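Local coordinates for soluble KIT ligand (Mus musculus, PDB 2O27), which binds and dimerises the receptor tyrosine kinase KIT as a non-covalent homodimeric four-helix cytokine, triggering signals for cell survival, proliferation and blood formation, at residues Val36-Cys41 with Ser134-Leu138; Tyr24-Tyr30 with Glu104-Pro110; Leu50-Leu54 with Phe113-Phe117. All coordinates share one frame; numbering follows the deposited sequence.

Interaction 1. Residues Val36-Cys41 with Ser134-Leu138; sequences VLPSHC and SDCVL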
loop_
_atom_site.group_PDB
_atom_site.type_symbol
_atom_site.label_atom_id
_atom_site.label_comp_id
_atom_site.label_asym_id
_atom_site.label_seq_id
_atom_site.Cartn_x
_atom_site.Cartn_y
_atom_site.Cartn_z
ATOM N N VAL A 36 -20.836 -5.561 19.105
ATOM C CA VAL A 36 -22.022 -6.004 19.847
ATOM C C VAL A 36 -22.639 -4.933 20.750
ATOM O O VAL A 36 -23.862 -4.823 20.870
ATOM C CB VAL A 36 -21.697 -7.241 20.735
ATOM C CG1 VAL A 36 -21.187 -8.384 19.871
ATOM C CG2 VAL A 36 -20.663 -6.888 21.776
ATOM N N LEU A 37 -21.787 -4.133 21.376
ATOM C CA LEU A 37 -22.245 -3.106 22.300
ATOM C C LEU A 37 -23.052 -1.994 21.667
ATOM O O LEU A 37 -22.927 -1.700 20.476
ATOM C CB LEU A 37 -21.043 -2.506 23.018
ATOM C CG LEU A 37 -20.914 -2.518 24.538
ATOM C CD1 LEU A 37 -21.539 -3.762 25.166
ATOM C CD2 LEU A 37 -19.421 -2.424 24.858
ATOM N N PRO A 38 -23.945 -1.384 22.453
ATOM C CA PRO A 38 -24.711 -0.296 21.846
ATOM C C PRO A 38 -23.769 0.877 21.521
ATOM O O PRO A 38 -22.878 1.231 22.302
ATOM C CB PRO A 38 -25.770 0.028 22.909
ATOM C CG PRO A 38 -25.252 -0.638 24.184
ATOM C CD PRO A 38 -24.589 -1.863 23.686
ATOM N N SER A 39 -23.980 1.447 20.343
ATOM C CA SER A 39 -23.194 2.549 19.800
ATOM C C SER A 39 -22.682 3.624 20.765
ATOM O O SER A 39 -21.489 3.954 20.744
ATOM C CB SER A 39 -23.980 3.187 18.649
ATOM O OG SER A 39 -23.852 4.587 18.653
ATOM N N HIS A 40 -23.549 4.152 21.624
ATOM C CA HIS A 40 -23.124 5.205 22.556
ATOM C C HIS A 40 -21.990 4.743 23.464
ATOM O O HIS A 40 -21.364 5.555 24.147
ATOM C CB HIS A 40 -24.282 5.661 23.444
ATOM C CG HIS A 40 -24.577 4.719 24.566
ATOM N ND1 HIS A 40 -25.462 3.671 24.444
ATOM C CD2 HIS A 40 -24.044 4.618 25.806
ATOM C CE1 HIS A 40 -25.460 2.963 25.560
ATOM N NE2 HIS A 40 -24.607 3.515 26.403
ATOM N N CYS A 41 -21.748 3.435 23.494
ATOM C CA CYS A 41 -20.682 2.880 24.328
ATOM C C CYS A 41 -19.313 2.961 23.664
ATOM O O CYS A 41 -18.296 3.026 24.345
ATOM C CB CYS A 41 -20.941 1.404 24.631
ATOM S SG CYS A 41 -22.406 1.031 25.648
ATOM N N SER A 134 -30.012 0.153 28.619
ATOM C CA SER A 134 -28.902 -0.742 28.310
ATOM C C SER A 134 -27.561 -0.049 28.541
ATOM O O SER A 134 -27.276 0.973 27.924
ATOM C CB SER A 134 -29.002 -1.221 26.855
ATOM O OG SER A 134 -29.062 -0.129 25.953
ATOM N N ASP A 135 -26.747 -0.604 29.438
ATOM C CA ASP A 135 -25.440 -0.025 29.731
ATOM C C ASP A 135 -24.302 -0.930 29.239
ATOM O O ASP A 135 -24.464 -2.141 29.083
ATOM C CB ASP A 135 -25.320 0.299 31.233
ATOM C CG ASP A 135 -24.555 -0.748 32.011
ATOM O OD1 ASP A 135 -24.905 -1.941 31.912
ATOM O OD2 ASP A 135 -23.608 -0.371 32.736
ATOM N N CYS A 136 -23.156 -0.311 28.987
ATOM C CA CYS A 136 -21.971 -0.972 28.448
ATOM C C CYS A 136 -21.310 -2.040 29.283
ATOM O O CYS A 136 -20.401 -1.754 30.054
ATOM C CB CYS A 136 -20.943 0.093 28.107
ATOM S SG CYS A 136 -21.758 1.593 27.486
ATOM N N VAL A 137 -21.748 -3.276 29.106
ATOM C CA VAL A 137 -21.170 -4.391 29.840
ATOM C C VAL A 137 -20.626 -5.432 28.873
ATOM O O VAL A 137 -21.257 -5.742 27.868
ATOM C CB VAL A 137 -22.210 -5.071 30.748
ATOM C CG1 VAL A 137 -21.562 -6.214 31.515
ATOM C CG2 VAL A 137 -22.802 -4.057 31.705
ATOM N N LEU A 138 -19.449 -5.957 29.184
ATOM C CA LEU A 138 -18.823 -6.981 28.362
ATOM C C LEU A 138 -18.217 -8.020 29.288
ATOM O O LEU A 138 -17.791 -7.693 30.395
ATOM C CB LEU A 138 -17.731 -6.372 27.481
ATOM C CG LEU A 138 -18.200 -5.470 26.339
ATOM C CD1 LEU A 138 -17.000 -4.870 25.643
ATOM C CD2 LEU A 138 -19.026 -6.270 25.355
#

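Interaction 2. Residues Tyr24-Tyr30 with Glu104-Pro110; sequences YMITLNY and ETRSFTP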
loop_
_atom_site.group_PDB
_atom_site.type_symbol
_atom_site.label_atom_id
_atom_site.label_comp_id
_atom_site.label_asym_id
_atom_site.label_seq_id
_atom_site.Cartn_x
_atom_site.Cartn_y
_atom_site.Cartn_z
ATOM N N TYR A 24 -1.459 -4.951 2.713
ATOM C CA TYR A 24 -0.942 -3.849 3.526
ATOM C C TYR A 24 -1.723 -3.861 4.849
ATOM O O TYR A 24 -2.940 -3.815 4.835
ATOM C CB TYR A 24 -1.188 -2.518 2.812
ATOM C CG TYR A 24 -0.612 -1.320 3.523
ATOM C CD1 TYR A 24 0.744 -1.251 3.795
ATOM C CD2 TYR A 24 -1.417 -0.248 3.900
ATOM C CE1 TYR A 24 1.294 -0.157 4.421
ATOM C CE2 TYR A 24 -0.866 0.876 4.536
ATOM C CZ TYR A 24 0.489 0.911 4.791
ATOM O OH TYR A 24 1.070 2.001 5.386
ATOM N N MET A 25 -1.022 -3.893 5.985
ATOM C CA MET A 25 -1.665 -3.910 7.293
ATOM C C MET A 25 -1.858 -2.503 7.881
ATOM O O MET A 25 -0.903 -1.737 8.071
ATOM C CB MET A 25 -0.860 -4.779 8.277
ATOM C CG MET A 25 -0.848 -6.284 7.985
ATOM S SD MET A 25 -2.439 -6.983 7.429
ATOM C CE MET A 25 -3.236 -7.299 9.002
ATOM N N ILE A 26 -3.108 -2.151 8.155
ATOM C CA ILE A 26 -3.368 -0.842 8.715
ATOM C C ILE A 26 -3.655 -1.001 10.191
ATOM O O ILE A 26 -4.612 -1.670 10.579
ATOM C CB ILE A 26 -4.555 -0.154 8.041
ATOM C CG1 ILE A 26 -4.258 0.066 6.551
ATOM C CG2 ILE A 26 -4.862 1.160 8.765
ATOM C CD1 ILE A 26 -5.463 0.427 5.758
ATOM N N THR A 27 -2.810 -0.375 10.998
ATOM C CA THR A 27 -2.920 -0.425 12.448
ATOM C C THR A 27 -4.029 0.442 13.029
ATOM O O THR A 27 -4.112 1.631 12.742
ATOM C CB THR A 27 -1.584 -0.017 13.099
ATOM O OG1 THR A 27 -0.577 -0.962 12.720
ATOM C CG2 THR A 27 -1.701 -0.026 14.625
ATOM N N LEU A 28 -4.853 -0.170 13.875
ATOM C CA LEU A 28 -5.974 0.498 14.538
ATOM C C LEU A 28 -6.131 -0.012 15.986
ATOM O O LEU A 28 -6.100 -1.227 16.242
ATOM C CB LEU A 28 -7.260 0.223 13.750
ATOM C CG LEU A 28 -8.613 0.681 14.302
ATOM C CD1 LEU A 28 -8.714 2.218 14.333
ATOM C CD2 LEU A 28 -9.714 0.088 13.434
ATOM N N ASN A 29 -6.249 0.910 16.933
ATOM C CA ASN A 29 -6.461 0.538 18.328
ATOM C C ASN A 29 -7.970 0.354 18.341
ATOM O O ASN A 29 -8.746 1.311 18.403
ATOM C CB ASN A 29 -6.003 1.662 19.257
ATOM C CG ASN A 29 -4.533 1.983 19.067
ATOM O OD1 ASN A 29 -3.701 1.078 18.954
ATOM N ND2 ASN A 29 -4.206 3.258 19.024
ATOM N N TYR A 30 -8.359 -0.902 18.206
ATOM C CA TYR A 30 -9.741 -1.319 18.106
ATOM C C TYR A 30 -10.413 -1.273 19.470
ATOM O O TYR A 30 -9.855 -1.758 20.459
ATOM C CB TYR A 30 -9.765 -2.732 17.516
ATOM C CG TYR A 30 -11.138 -3.260 17.153
ATOM C CD1 TYR A 30 -11.767 -2.878 15.967
ATOM C CD2 TYR A 30 -11.806 -4.154 17.998
ATOM C CE1 TYR A 30 -13.029 -3.377 15.629
ATOM C CE2 TYR A 30 -13.058 -4.659 17.671
ATOM C CZ TYR A 30 -13.663 -4.266 16.488
ATOM O OH TYR A 30 -14.888 -4.773 16.165
ATOM N N GLU A 104 -7.678 -2.415 21.761
ATOM C CA GLU A 104 -6.780 -3.479 21.336
ATOM C C GLU A 104 -6.062 -3.131 20.032
ATOM O O GLU A 104 -6.661 -3.114 18.959
ATOM C CB GLU A 104 -7.564 -4.786 21.169
ATOM C CG GLU A 104 -6.718 -5.986 20.759
ATOM C CD GLU A 104 -7.520 -7.275 20.693
ATOM O OE1 GLU A 104 -8.538 -7.308 19.966
ATOM O OE2 GLU A 104 -7.130 -8.256 21.363
ATOM N N THR A 105 -4.770 -2.849 20.138
ATOM C CA THR A 105 -3.952 -2.512 18.982
ATOM C C THR A 105 -3.873 -3.709 18.043
ATOM O O THR A 105 -3.237 -4.706 18.374
ATOM C CB THR A 105 -2.538 -2.156 19.406
ATOM O OG1 THR A 105 -2.598 -1.245 20.505
ATOM C CG2 THR A 105 -1.778 -1.518 18.245
ATOM N N ARG A 106 -4.524 -3.599 16.881
ATOM C CA ARG A 106 -4.537 -4.666 15.901
ATOM C C ARG A 106 -4.186 -4.139 14.504
ATOM O O ARG A 106 -4.078 -2.920 14.283
ATOM C CB ARG A 106 -5.914 -5.342 15.866
ATOM C CG ARG A 106 -6.393 -5.817 17.231
ATOM C CD ARG A 106 -7.286 -7.043 17.142
ATOM N NE ARG A 106 -8.549 -6.811 16.445
ATOM C CZ ARG A 106 -9.441 -7.766 16.189
ATOM N NH1 ARG A 106 -9.206 -9.014 16.575
ATOM N NH2 ARG A 106 -10.564 -7.479 15.543
ATOM N N SER A 107 -3.998 -5.050 13.565
ATOM C CA SER A 107 -3.691 -4.629 12.216
ATOM C C SER A 107 -4.786 -5.196 11.356
ATOM O O SER A 107 -5.237 -6.308 11.578
ATOM C CB SER A 107 -2.315 -5.125 11.768
ATOM O OG SER A 107 -2.223 -6.526 11.824
ATOM N N PHE A 108 -5.239 -4.396 10.401
ATOM C CA PHE A 108 -6.300 -4.810 9.523
ATOM C C PHE A 108 -5.942 -4.558 8.086
ATOM O O PHE A 108 -5.139 -3.683 7.768
ATOM C CB PHE A 108 -7.586 -4.039 9.833
ATOM C CG PHE A 108 -8.111 -4.259 11.226
ATOM C CD1 PHE A 108 -7.636 -3.521 12.286
ATOM C CD2 PHE A 108 -9.075 -5.233 11.471
ATOM C CE1 PHE A 108 -8.129 -3.757 13.590
ATOM C CE2 PHE A 108 -9.561 -5.465 12.775
ATOM C CZ PHE A 108 -9.089 -4.729 13.821
ATOM N N THR A 109 -6.562 -5.338 7.220
ATOM C CA THR A 109 -6.376 -5.187 5.799
ATOM C C THR A 109 -7.171 -3.930 5.434
ATOM O O THR A 109 -8.049 -3.503 6.189
ATOM C CB THR A 109 -6.967 -6.404 5.058
ATOM O OG1 THR A 109 -6.407 -6.477 3.747
ATOM C CG2 THR A 109 -8.464 -6.274 4.933
ATOM N N PRO A 110 -6.894 -3.334 4.263
ATOM C CA PRO A 110 -7.645 -2.132 3.907
ATOM C C PRO A 110 -9.164 -2.356 3.836
ATOM O O PRO A 110 -9.934 -1.501 4.260
ATOM C CB PRO A 110 -7.027 -1.728 2.570
ATOM C CG PRO A 110 -5.550 -2.180 2.763
ATOM C CD PRO A 110 -5.779 -3.561 3.316
#

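Interaction 3. Residues Leu50-Leu54 with Phe113-Phe117; sequences LSLSL and FFSIF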
loop_
_atom_site.group_PDB
_atom_site.type_symbol
_atom_site.label_atom_id
_atom_site.label_comp_id
_atom_site.label_asym_id
_atom_site.label_seq_id
_atom_site.Cartn_x
_atom_site.Cartn_y
_atom_site.Cartn_z
ATOM N N LEU A 50 -10.061 6.067 14.702
ATOM C CA LEU A 50 -9.992 6.088 13.259
ATOM C C LEU A 50 -9.185 7.306 12.842
ATOM O O LEU A 50 -8.356 7.219 11.946
ATOM C CB LEU A 50 -11.396 6.130 12.654
ATOM C CG LEU A 50 -12.116 4.790 12.805
ATOM C CD1 LEU A 50 -13.627 4.934 12.475
ATOM C CD2 LEU A 50 -11.428 3.752 11.888
ATOM N N SER A 51 -9.428 8.423 13.519
ATOM C CA SER A 51 -8.735 9.673 13.246
ATOM C C SER A 51 -7.218 9.447 13.367
ATOM O O SER A 51 -6.471 9.830 12.478
ATOM C CB SER A 51 -9.202 10.739 14.232
ATOM O OG SER A 51 -8.552 11.976 14.018
ATOM N N LEU A 52 -6.776 8.830 14.463
ATOM C CA LEU A 52 -5.358 8.534 14.644
ATOM C C LEU A 52 -4.836 7.644 13.498
ATOM O O LEU A 52 -3.826 7.967 12.893
ATOM C CB LEU A 52 -5.103 7.824 15.978
ATOM C CG LEU A 52 -5.354 8.509 17.334
ATOM C CD1 LEU A 52 -4.708 7.639 18.432
ATOM C CD2 LEU A 52 -4.771 9.921 17.365
ATOM N N SER A 53 -5.528 6.534 13.201
ATOM C CA SER A 53 -5.088 5.646 12.116
ATOM C C SER A 53 -5.006 6.370 10.768
ATOM O O SER A 53 -4.077 6.151 10.009
ATOM C CB SER A 53 -6.012 4.428 11.974
ATOM O OG SER A 53 -5.842 3.519 13.053
ATOM N N LEU A 54 -5.978 7.225 10.472
ATOM C CA LEU A 54 -5.965 7.940 9.211
ATOM C C LEU A 54 -4.762 8.882 9.175
ATOM O O LEU A 54 -4.079 8.968 8.168
ATOM C CB LEU A 54 -7.293 8.692 8.999
ATOM C CG LEU A 54 -8.491 7.753 8.697
ATOM C CD1 LEU A 54 -9.833 8.545 8.741
ATOM C CD2 LEU A 54 -8.316 7.118 7.316
ATOM N N PHE A 113 -10.314 -2.485 7.366
ATOM C CA PHE A 113 -10.178 -1.223 8.045
ATOM C C PHE A 113 -11.336 -0.318 7.677
ATOM O O PHE A 113 -12.012 0.244 8.550
ATOM C CB PHE A 113 -8.885 -0.527 7.653
ATOM C CG PHE A 113 -8.745 0.826 8.253
ATOM C CD1 PHE A 113 -8.364 0.968 9.580
ATOM C CD2 PHE A 113 -9.039 1.960 7.515
ATOM C CE1 PHE A 113 -8.279 2.218 10.168
ATOM C CE2 PHE A 113 -8.959 3.209 8.092
ATOM C CZ PHE A 113 -8.576 3.336 9.433
ATOM N N PHE A 114 -11.559 -0.201 6.375
ATOM C CA PHE A 114 -12.594 0.667 5.869
ATOM C C PHE A 114 -14.007 0.141 6.060
ATOM O O PHE A 114 -14.981 0.869 5.840
ATOM C CB PHE A 114 -12.293 1.026 4.417
ATOM C CG PHE A 114 -11.149 2.010 4.281
ATOM C CD1 PHE A 114 -9.897 1.595 3.857
ATOM C CD2 PHE A 114 -11.321 3.353 4.662
ATOM C CE1 PHE A 114 -8.820 2.502 3.819
ATOM C CE2 PHE A 114 -10.255 4.250 4.629
ATOM C CZ PHE A 114 -9.007 3.828 4.212
ATOM N N SER A 115 -14.101 -1.123 6.477
ATOM C CA SER A 115 -15.383 -1.745 6.789
ATOM C C SER A 115 -15.746 -1.234 8.184
ATOM O O SER A 115 -16.899 -0.925 8.454
ATOM C CB SER A 115 -15.245 -3.267 6.815
ATOM O OG SER A 115 -16.422 -3.874 7.323
ATOM N N ILE A 116 -14.741 -1.159 9.062
ATOM C CA ILE A 116 -14.902 -0.660 10.423
ATOM C C ILE A 116 -15.275 0.811 10.361
ATOM O O ILE A 116 -16.070 1.296 11.164
ATOM C CB ILE A 116 -13.582 -0.751 11.240
ATOM C CG1 ILE A 116 -13.063 -2.190 11.250
ATOM C CG2 ILE A 116 -13.796 -0.225 12.631
ATOM C CD1 ILE A 116 -14.121 -3.228 11.552
ATOM N N PHE A 117 -14.657 1.508 9.411
ATOM C CA PHE A 117 -14.873 2.931 9.192
ATOM C C PHE A 117 -16.319 3.168 8.749
ATOM O O PHE A 117 -17.020 4.019 9.307
ATOM C CB PHE A 117 -13.880 3.429 8.126
ATOM C CG PHE A 117 -14.112 4.842 7.684
ATOM C CD1 PHE A 117 -13.350 5.886 8.201
ATOM C CD2 PHE A 117 -15.115 5.134 6.774
ATOM C CE1 PHE A 117 -13.597 7.194 7.815
ATOM C CE2 PHE A 117 -15.366 6.444 6.387
ATOM C CZ PHE A 117 -14.606 7.476 6.910
#

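Interaction 1. Residues Val36-Cys41 with Ser134-Leu138
A covalent bond carries this contact between two surface loops: Cys41 SG and Cys136 SG are joined at 2.0 Å. The disulfide has a chi3 of -87°, close to the relaxed right angle. It ties the loop ahead of helix 43-58 to the tail that follows helix 110-124. Cys136 is also the centre of an inverse gamma turn, which bends the tail at the bridge.

His40 flanks the sulfurs. Its NE2 lies 3.6 Å from Cys136 SG, which approaches the ring obliquely, while Cys41 SG sits over one ring face, offset toward the rim. Ser134 O comes to the ring edge near CE1. Beyond the bridge the contact becomes apolar. Leu37 and Leu138 reach toward each other tip to tip, with Leu37 CD2 3.5 Å from Leu138 CD1. Leu37 CD1 also rests 3.4 Å from Val137 O. Val36 adds its CG2, 4.0 Å from Leu138 CD2.

Just beyond the segment, Trp42 NE1 is hydrogen-bonded to Leu37 O. Between these two segments the disulfide is the one covalent link and probably the main tie; the apolar contacts are few.

Interaction 2. Residues Tyr24-Tyr30 with Glu104-Pro110
Tyr30 and Phe108 meet on the inner face of a two-stranded antiparallel sheet, which strands 26-30 and 104-108 form beside the helices. Their side chains cross at about a right angle, with Phe108 CZ 3.9 Å from Tyr30 CD1. The ring planes are inclined at 41°, an oblique aromatic pair. Leu28 crosses the Phe108 ring at a slant, with Leu28 CB 4.0 Å from Phe108 CD1. Phe108 thus fits between Leu28 and Tyr30. Ile26 O lies at its ring edge, in plane. With CG beside its own backbone N (chi1 -61°), the Phe108 ring leans along the sheet toward both neighbours.

Further along, the bump is the CD1 end of Ile26. It crosses Pro110 obliquely and rests against its CA and CG, with Ile26 CD1 4.0 Å from Pro110 CG. Pro110 CD presses against Tyr24 O. The Tyr24 ring packs on Pro21 of the second subunit, and its OH is hydrogen-bonded to Asp23 of that subunit.

The other face, with Thr27, Asn29, Thr105 and Ser107, is more polar. Thr105 OG1 gives a hydrogen bond to Asn29 OD1 at 3.0 Å, the two side chains lying side by side. The Met25 chain bends twice and lays its CE beside Ser107 OG. On the inner face, Arg106 NH2 stands over the Tyr30 ring, but this cation-pi contact is long and weak at best.

Six backbone hydrogen bonds join the strands through the pairs Ile26-Phe108, Leu28-Arg106 and Tyr30-Glu104. The bond from Ile26 N to Phe108 O is nearly straight, at 175°. Main-chain bonds set the register. Apolar and aromatic groups make up most of the helix-facing side, with the exposed, charged Glu104 and Arg106 toward one end; hydroxyls and an amide line the other.

Interaction 3. Residues Leu50-Leu54 with Phe113-Phe117
Leu50 opens the packing between two core helices of this four-helix cytokine fold. Helices 43-58 and 110-124 run roughly antiparallel here, their short segments at 143° with axes 11.8 Å apart. Large side chains fill that wide gap.

The two methyls of Leu50 part ways. CD2 meets the Phe113 ring obliquely, 3.8 Å from CZ, as the two side chains slide past each other in opposite directions. CD1 reaches the second helix itself, 4.0 Å from Phe117 CA. Ser53, on the next inward position, brings its CB to 3.6 Å from Phe113 CE1. Its OG is hydrogen-bonded to Thr27 O on strand 26-30, so this buried hydroxyl is satisfied by the sheet.

Leu54 then meets Phe113 at another part of its rim. Its CD2 comes to the ring edge, near the ring plane, 4.0 Å from Phe113 CE2. Phe113 has CG opposite the backbone N (chi1 176°), and this carries the ring across to Leu50, Ser53 and Leu54. Leu54 CD2 also comes within 4.4 Å of Phe114 CE2, while Phe113 CD2 sits over the centre of the Phe114 ring.

All the touching residues are buried. Phe114 and Phe117 also pack on helices 13-18 and 70-91, so the contact is continuous with the packing of those helices at the centre of the bundle. Leu54 and Phe117 cross at about a right angle, and Leu54 CD1 lies 4.1 Å from Phe117 CE1.

Interaction 3 is the core contact, its centre about 3 Å from that of the chain, and it is almost wholly apolar side-chain packing. Interaction 2 is partly buried and lies against it. The two hold successive elements: strand 26-30 leads to helix 43-58, and strand 104-108 to helix 110-124. Ile26 CG2 packs on Phe113, and Leu28 CD1 on Leu50. Interaction 1 is a surface contact, its centre about 20 Å from that of interaction 3, and touches neither of the others. It encloses interaction 3 along the chain. Chemistry follows place: side-chain packing in the core, backbone hydrogen bonds in the sheet, and a covalent bridge between the outlying loops.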